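Putative cytosine/guanine deaminase (Unidentified, PDB 2PAJ) catalyses the zinc-dependent hydrolytic deamination of 2-amino-4-hydroxypteridines such as isoxanthopterin, giving 2,4-dihydroxypteridines and ammonium. Local coordinates at residues 10-15 and 57-62; 19-24 and 67-72; 39-44 and 412-417. One frame throughout, in Å; residues are numbered along the deposited sequence.

All three contacts lie in the small beta-sandwich domain beside the zinc-bearing TIM barrel. Interaction 3 sits between the others, its centre about 10 Å from each of theirs, while the centres of interactions 1 and 2 are about 18 Å apart. Their segments alternate along the chain: 10-15, 19-24, 39-44, 57-62 and 67-72 come early, and 412-417 returns only after the barrel. Strands 11-15 and 39-42 are neighbours in the four-stranded sheet of interaction 1, and strands 67-73 and 414-418 pair antiparallel, joining interaction 2 to interaction 3. The sandwich is therefore built from both ends of the chain, with the barrel inserted between them.

Interaction 1 (10-15 and 57-62); sequences PSTLIR and GETIVD
Ser-11 and Glu-58 meet through a side-chain hydrogen bond: Ser-11 OG donates to Glu-58 OE2 over 2.7 Å, reaching the lone pair that faces away from the other carboxylate oxygen. Glu-58 spans to the neighbouring strand because CG is anti to the backbone N (chi1 -175°) and the chain stays extended beyond it. Its second oxygen, OE1, lies beside Leu-13 CB, where the two side chains cross, and also takes a weak hydrogen bond from Arg-55 N.

Further along, Thr-12 and Thr-59 lie side by side, with Thr-12 OG1 3.5 Å from Thr-59 CB. Ile-14 and Val-61 run the same way on the same face, and Ile-14 CG1 touches Val-61 CG1. On the opposite face the aliphatic part of Arg-15 passes over Ile-60, CD to CG2 at 3.5 Å.

Strand 59-62 is the edge of its four-stranded sheet in the beta sandwich and pairs parallel with the inner strand 11-15, axes 18° apart. Four backbone bonds zip them together: Thr-59 N to Ser-11 O, Leu-13 N to Thr-59 O, Val-61 N to Leu-13 O and Arg-15 N to Val-61 O. The third is the straightest, Val-61 N to Leu-13 O at 2.9 Å and 172°.

Outside the pair, Arg-40 from strand 39-42 forms a salt bridge with Glu-58 OE2, giving that oxygen a second donor and probably stabilising its negative charge. Strand 442-448 packs on the Ile-14/Val-61 end of that face, Phe-447 on Ile-14 and Met-444 on Val-61, while Asp-62 OD1 is hydrogen-bonded to Thr-64.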
# COMPACT_ATOMS: atom_id res chain seq x y z
N PRO A 10 18.70 -18.87 -12.50
CA PRO A 10 17.64 -18.01 -11.90
C PRO A 10 16.44 -18.86 -11.47
O PRO A 10 15.32 -18.71 -11.99
CB PRO A 10 17.22 -16.99 -12.95
CG PRO A 10 18.46 -16.96 -13.88
CD PRO A 10 18.95 -18.44 -13.89
N SER A 11 16.70 -19.78 -10.55
CA SER A 11 15.66 -20.65 -10.00
C SER A 11 15.85 -20.76 -8.50
O SER A 11 16.98 -20.76 -8.00
CB SER A 11 15.71 -22.04 -10.62
OG SER A 11 14.58 -22.79 -10.24
N THR A 12 14.76 -20.85 -7.77
CA THR A 12 14.88 -20.94 -6.34
C THR A 12 13.84 -21.86 -5.74
O THR A 12 12.72 -21.94 -6.23
CB THR A 12 14.77 -19.55 -5.71
OG1 THR A 12 15.85 -18.74 -6.20
CG2 THR A 12 14.82 -19.64 -4.20
N LEU A 13 14.21 -22.55 -4.68
CA LEU A 13 13.29 -23.46 -4.03
C LEU A 13 13.18 -23.18 -2.55
O LEU A 13 14.14 -23.32 -1.80
CB LEU A 13 13.73 -24.91 -4.26
CG LEU A 13 12.76 -26.03 -3.89
CD1 LEU A 13 11.64 -26.09 -4.91
CD2 LEU A 13 13.50 -27.36 -3.86
N ILE A 14 12.00 -22.74 -2.14
CA ILE A 14 11.73 -22.49 -0.74
C ILE A 14 11.22 -23.85 -0.28
O ILE A 14 10.24 -24.37 -0.82
CB ILE A 14 10.63 -21.41 -0.59
CG1 ILE A 14 11.08 -20.11 -1.28
CG2 ILE A 14 10.34 -21.14 0.87
CD1 ILE A 14 10.02 -19.04 -1.30
N ARG A 15 11.90 -24.44 0.69
CA ARG A 15 11.52 -25.77 1.14
C ARG A 15 11.05 -25.90 2.57
O ARG A 15 11.45 -25.14 3.46
CB ARG A 15 12.67 -26.76 0.98
CG ARG A 15 13.55 -26.57 -0.24
CD ARG A 15 14.63 -27.65 -0.22
NE ARG A 15 14.05 -28.99 -0.30
CZ ARG A 15 14.69 -30.12 0.03
NH1 ARG A 15 15.95 -30.07 0.47
NH2 ARG A 15 14.07 -31.29 -0.10
N GLY A 57 22.27 -27.06 -8.82
CA GLY A 57 22.64 -25.66 -8.93
C GLY A 57 21.55 -24.66 -8.61
O GLY A 57 21.73 -23.46 -8.76
N GLU A 58 20.39 -25.16 -8.17
CA GLU A 58 19.28 -24.29 -7.84
C GLU A 58 19.47 -23.65 -6.47
O GLU A 58 20.13 -24.22 -5.60
CB GLU A 58 17.99 -25.10 -7.87
CG GLU A 58 16.74 -24.28 -7.67
CD GLU A 58 15.50 -25.15 -7.68
OE1 GLU A 58 15.39 -26.01 -6.77
OE2 GLU A 58 14.66 -24.98 -8.59
N THR A 59 18.93 -22.45 -6.28
CA THR A 59 19.05 -21.79 -4.99
C THR A 59 18.04 -22.39 -4.04
O THR A 59 16.88 -22.62 -4.41
CB THR A 59 18.77 -20.29 -5.09
OG1 THR A 59 19.78 -19.67 -5.89
CG2 THR A 59 18.77 -19.65 -3.70
N ILE A 60 18.48 -22.66 -2.82
CA ILE A 60 17.57 -23.24 -1.84
C ILE A 60 17.50 -22.44 -0.57
O ILE A 60 18.52 -21.99 -0.04
CB ILE A 60 17.97 -24.69 -1.51
CG1 ILE A 60 17.76 -25.56 -2.74
CG2 ILE A 60 17.13 -25.22 -0.36
CD1 ILE A 60 18.09 -26.99 -2.52
N VAL A 61 16.28 -22.23 -0.10
CA VAL A 61 16.07 -21.50 1.14
C VAL A 61 15.23 -22.40 2.04
O VAL A 61 14.10 -22.76 1.71
CB VAL A 61 15.36 -20.13 0.88
CG1 VAL A 61 14.27 -20.29 -0.14
CG2 VAL A 61 14.79 -19.57 2.16
N ASP A 62 15.82 -22.77 3.18
CA ASP A 62 15.18 -23.65 4.17
C ASP A 62 14.16 -22.89 5.02
O ASP A 62 14.51 -22.15 5.94
CB ASP A 62 16.25 -24.27 5.06
CG ASP A 62 15.69 -25.28 6.03
OD1 ASP A 62 14.86 -26.11 5.60
OD2 ASP A 62 16.08 -25.25 7.23

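Interaction 2 (19-24 and 67-72); sequences AIMTGG and VIYPAW
A two-residue parallel beta ladder, Ala-19 and Ile-20 beside Val-67 and Ile-68, lays a short strand along the one that runs on toward the zinc ligands His-76 and His-78. Ile-68 is held by both its N-H and its C=O, which turn to the same neighbouring strand: its N bonds Ala-19 O at 2.8 Å, and its O accepts from Met-21 N at 2.9 Å with an N-H...O angle of 170°. One step later Pro-70 ends the ladder. It has no N-H to offer, and its CD sits beside Met-21 O instead.

On one face Ala-19 CB meets Val-67 CG1 at 4.0 Å. Met-21 lies alongside Tyr-69, its CG 3.8 Å from ring atom CE1 and set obliquely to the ring. Bends at chi2 (-48°) and chi3 then carry the rest of the methionine away from the strand. The tyrosine is held at its far end, where OH hydrogen-bonds Ala-431 O, and its ring packs edge-to-face with Tyr-417. Ile-387 of helix 383-398 touches both Met-21 and Tyr-69. This buried junction, where one strand, 67-73, passes from the small beta domain into the barrel, is typical of the amidohydrolase fold.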
# COMPACT_ATOMS: atom_id res chain seq x y z
N ALA A 19 3.58 -23.62 6.99
CA ALA A 19 2.26 -23.21 6.53
C ALA A 19 2.35 -22.28 5.32
O ALA A 19 3.31 -21.52 5.18
CB ALA A 19 1.51 -22.53 7.66
N ILE A 20 1.33 -22.34 4.46
CA ILE A 20 1.27 -21.52 3.26
C ILE A 20 -0.10 -20.89 3.03
O ILE A 20 -1.04 -21.56 2.60
CB ILE A 20 1.61 -22.34 1.99
CG1 ILE A 20 2.95 -23.06 2.15
CG2 ILE A 20 1.68 -21.41 0.79
CD1 ILE A 20 3.32 -23.97 0.98
N MET A 21 -0.23 -19.59 3.31
CA MET A 21 -1.50 -18.91 3.07
C MET A 21 -1.48 -18.33 1.64
O MET A 21 -0.53 -17.66 1.24
CB MET A 21 -1.70 -17.80 4.11
CG MET A 21 -1.67 -18.27 5.57
SD MET A 21 -2.68 -19.73 5.98
CE MET A 21 -4.30 -19.06 6.03
N THR A 22 -2.52 -18.62 0.88
CA THR A 22 -2.61 -18.21 -0.51
C THR A 22 -3.12 -16.81 -0.80
O THR A 22 -2.88 -16.27 -1.88
CB THR A 22 -3.52 -19.14 -1.30
OG1 THR A 22 -3.27 -20.49 -0.89
CG2 THR A 22 -3.23 -19.01 -2.80
N GLY A 23 -3.83 -16.23 0.16
CA GLY A 23 -4.38 -14.92 -0.07
C GLY A 23 -5.59 -15.09 -0.98
O GLY A 23 -5.95 -14.19 -1.72
N GLY A 24 -6.20 -16.27 -0.91
CA GLY A 24 -7.36 -16.57 -1.71
C GLY A 24 -8.63 -16.29 -0.94
O GLY A 24 -8.62 -16.22 0.28
N VAL A 67 6.46 -19.76 8.25
CA VAL A 67 5.14 -19.59 7.66
C VAL A 67 5.30 -18.69 6.43
O VAL A 67 6.05 -17.71 6.43
CB VAL A 67 4.17 -18.94 8.68
CG1 VAL A 67 2.79 -18.77 8.09
CG2 VAL A 67 4.09 -19.81 9.93
N ILE A 68 4.58 -19.05 5.37
CA ILE A 68 4.63 -18.30 4.13
C ILE A 68 3.30 -17.60 3.90
O ILE A 68 2.23 -18.18 4.12
CB ILE A 68 4.99 -19.23 2.93
CG1 ILE A 68 6.43 -19.72 3.08
CG2 ILE A 68 4.84 -18.49 1.62
CD1 ILE A 68 6.88 -20.65 2.00
N TYR A 69 3.38 -16.35 3.47
CA TYR A 69 2.24 -15.47 3.19
C TYR A 69 2.59 -14.76 1.89
O TYR A 69 3.75 -14.72 1.48
CB TYR A 69 2.16 -14.36 4.26
CG TYR A 69 1.33 -14.57 5.52
CD1 TYR A 69 1.34 -15.78 6.22
CD2 TYR A 69 0.58 -13.51 6.05
CE1 TYR A 69 0.64 -15.93 7.41
CE2 TYR A 69 -0.12 -13.64 7.24
CZ TYR A 69 -0.08 -14.85 7.92
OH TYR A 69 -0.75 -14.97 9.11
N PRO A 70 1.58 -14.21 1.20
CA PRO A 70 1.97 -13.50 -0.02
C PRO A 70 2.37 -12.13 0.53
O PRO A 70 1.82 -11.70 1.55
CB PRO A 70 0.68 -13.48 -0.84
CG PRO A 70 -0.37 -13.53 0.18
CD PRO A 70 0.15 -14.52 1.18
N ALA A 71 3.36 -11.46 -0.06
CA ALA A 71 3.79 -10.15 0.44
C ALA A 71 2.59 -9.18 0.51
O ALA A 71 1.65 -9.29 -0.27
CB ALA A 71 4.89 -9.59 -0.45
N TRP A 72 2.62 -8.24 1.45
CA TRP A 72 1.50 -7.31 1.58
C TRP A 72 1.43 -6.29 0.46
O TRP A 72 2.42 -5.96 -0.19
CB TRP A 72 1.58 -6.53 2.90
CG TRP A 72 1.63 -7.35 4.14
CD1 TRP A 72 2.70 -7.51 4.98
CD2 TRP A 72 0.59 -8.19 4.65
NE1 TRP A 72 2.39 -8.41 5.97
CE2 TRP A 72 1.10 -8.84 5.79
CE3 TRP A 72 -0.72 -8.46 4.24
CZ2 TRP A 72 0.34 -9.75 6.54
CZ3 TRP A 72 -1.47 -9.36 4.98
CH2 TRP A 72 -0.94 -10.00 6.12

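Interaction 3 (39-44 and 412-417); sequences IRIVGD and ADIAVY
A lone backbone hydrogen bond joins Asp-44 to Ala-412: Ala-412 N reaches Asp-44 O at 2.8 Å with an N-H...O angle of 151°. No beta bridges link the two segments. Strand 39-42 belongs to one sheet of the beta sandwich and strand 414-418 to the other, and they meet through side chains that fill the space between the layers, as is usual in a sandwich core.

Ile-41 and Ile-414 reach toward each other tip to tip, their CD1 methyls 4.0 Å apart. Each has CG1 anti to its own carbonyl carbon (chi1 -63° in Ile-41) and CD1 at the end of an extended arm, which brings the methyls together midway. The other branch of Ile-41, CG2, rests on Ala-412 CB at 3.8 Å, so one isoleucine covers both the start of the returning chain and its first strand residue. Ile-39, two residues earlier on the same face, is looser, with CG2 4.4 Å from Ile-414 CD1.

Ile-68 of strand 67-73 packs against both Ile-39 and Ile-414 and widens this apolar cluster. The strand carrying Ile-41 is itself fixed by backbone bonding to Thr-12 and, one residue either way along it, to the strand 45-49 that follows, through Arg-40.

Charged groups flank the cluster. Asp-44 OD1 forms a salt bridge with Arg-210, and Asp-413 turns its carboxylate to Arg-163 and to the backbone N of Ala-449; these partners should favour the ionised form of both acids. Where the segments join, the methyl of Ala-412 tucks beside the same carbonyl that its own N-H bonds, CB lying 3.6 Å from Asp-44 O.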
# COMPACT_ATOMS: atom_id res chain seq x y z
N ILE A 39 8.01 -24.49 -2.55
CA ILE A 39 7.65 -23.55 -3.62
C ILE A 39 8.83 -23.25 -4.53
O ILE A 39 9.89 -22.81 -4.07
CB ILE A 39 7.14 -22.22 -3.05
CG1 ILE A 39 5.94 -22.47 -2.13
CG2 ILE A 39 6.75 -21.29 -4.20
CD1 ILE A 39 5.44 -21.23 -1.45
N ARG A 40 8.64 -23.48 -5.83
CA ARG A 40 9.69 -23.22 -6.82
C ARG A 40 9.43 -21.91 -7.55
O ARG A 40 8.32 -21.62 -7.98
CB ARG A 40 9.78 -24.38 -7.83
CG ARG A 40 10.74 -24.12 -8.98
CD ARG A 40 11.16 -25.38 -9.73
NE ARG A 40 12.33 -26.01 -9.11
CZ ARG A 40 12.26 -27.03 -8.26
NH1 ARG A 40 11.08 -27.53 -7.93
NH2 ARG A 40 13.38 -27.54 -7.73
N ILE A 41 10.48 -21.11 -7.70
CA ILE A 41 10.37 -19.83 -8.38
C ILE A 41 11.35 -19.78 -9.54
O ILE A 41 12.55 -20.05 -9.38
CB ILE A 41 10.71 -18.66 -7.42
CG1 ILE A 41 9.70 -18.61 -6.27
CG2 ILE A 41 10.75 -17.34 -8.19
CD1 ILE A 41 10.09 -17.65 -5.15
N VAL A 42 10.85 -19.45 -10.73
CA VAL A 42 11.71 -19.31 -11.89
C VAL A 42 11.53 -17.89 -12.41
O VAL A 42 10.47 -17.52 -12.92
CB VAL A 42 11.40 -20.34 -13.01
CG1 VAL A 42 9.92 -20.27 -13.39
CG2 VAL A 42 12.29 -20.06 -14.22
N GLY A 43 12.57 -17.08 -12.24
CA GLY A 43 12.48 -15.71 -12.68
C GLY A 43 11.65 -14.91 -11.69
O GLY A 43 11.94 -14.86 -10.50
N ASP A 44 10.58 -14.32 -12.21
CA ASP A 44 9.69 -13.50 -11.39
C ASP A 44 8.37 -14.22 -11.16
O ASP A 44 7.41 -13.62 -10.69
CB ASP A 44 9.40 -12.18 -12.11
CG ASP A 44 8.36 -12.34 -13.23
OD1 ASP A 44 7.37 -11.57 -13.24
OD2 ASP A 44 8.51 -13.25 -14.08
N ALA A 412 6.19 -13.55 -8.22
CA ALA A 412 6.83 -14.06 -7.01
C ALA A 412 7.06 -13.02 -5.92
O ALA A 412 8.20 -12.61 -5.69
CB ALA A 412 8.14 -14.74 -7.36
N ASP A 413 5.98 -12.60 -5.26
CA ASP A 413 6.07 -11.64 -4.16
C ASP A 413 5.65 -12.44 -2.95
O ASP A 413 4.46 -12.60 -2.67
CB ASP A 413 5.12 -10.47 -4.39
CG ASP A 413 5.35 -9.80 -5.72
OD1 ASP A 413 6.52 -9.46 -6.02
OD2 ASP A 413 4.37 -9.61 -6.46
N ILE A 414 6.65 -12.95 -2.23
CA ILE A 414 6.41 -13.80 -1.09
C ILE A 414 7.12 -13.37 0.18
O ILE A 414 8.24 -12.85 0.14
CB ILE A 414 6.84 -15.25 -1.40
CG1 ILE A 414 6.19 -15.70 -2.71
CG2 ILE A 414 6.42 -16.20 -0.27
CD1 ILE A 414 6.68 -17.04 -3.21
N ALA A 415 6.46 -13.59 1.31
CA ALA A 415 7.02 -13.29 2.61
C ALA A 415 7.17 -14.59 3.39
O ALA A 415 6.22 -15.38 3.50
CB ALA A 415 6.13 -12.32 3.35
N VAL A 416 8.36 -14.84 3.90
CA VAL A 416 8.64 -16.03 4.68
C VAL A 416 9.00 -15.53 6.07
O VAL A 416 10.05 -14.92 6.27
CB VAL A 416 9.81 -16.81 4.09
CG1 VAL A 416 10.15 -18.02 4.95
CG2 VAL A 416 9.45 -17.23 2.69
N TYR A 417 8.11 -15.79 7.04
CA TYR A 417 8.33 -15.35 8.42
C TYR A 417 8.86 -16.41 9.38
O TYR A 417 8.39 -17.55 9.40
CB TYR A 417 7.04 -14.78 9.01
CG TYR A 417 6.37 -13.70 8.20
CD1 TYR A 417 5.22 -13.98 7.43
CD2 TYR A 417 6.84 -12.39 8.22
CE1 TYR A 417 4.57 -12.98 6.72
CE2 TYR A 417 6.19 -11.38 7.51
CZ TYR A 417 5.06 -11.68 6.77
OH TYR A 417 4.40 -10.69 6.07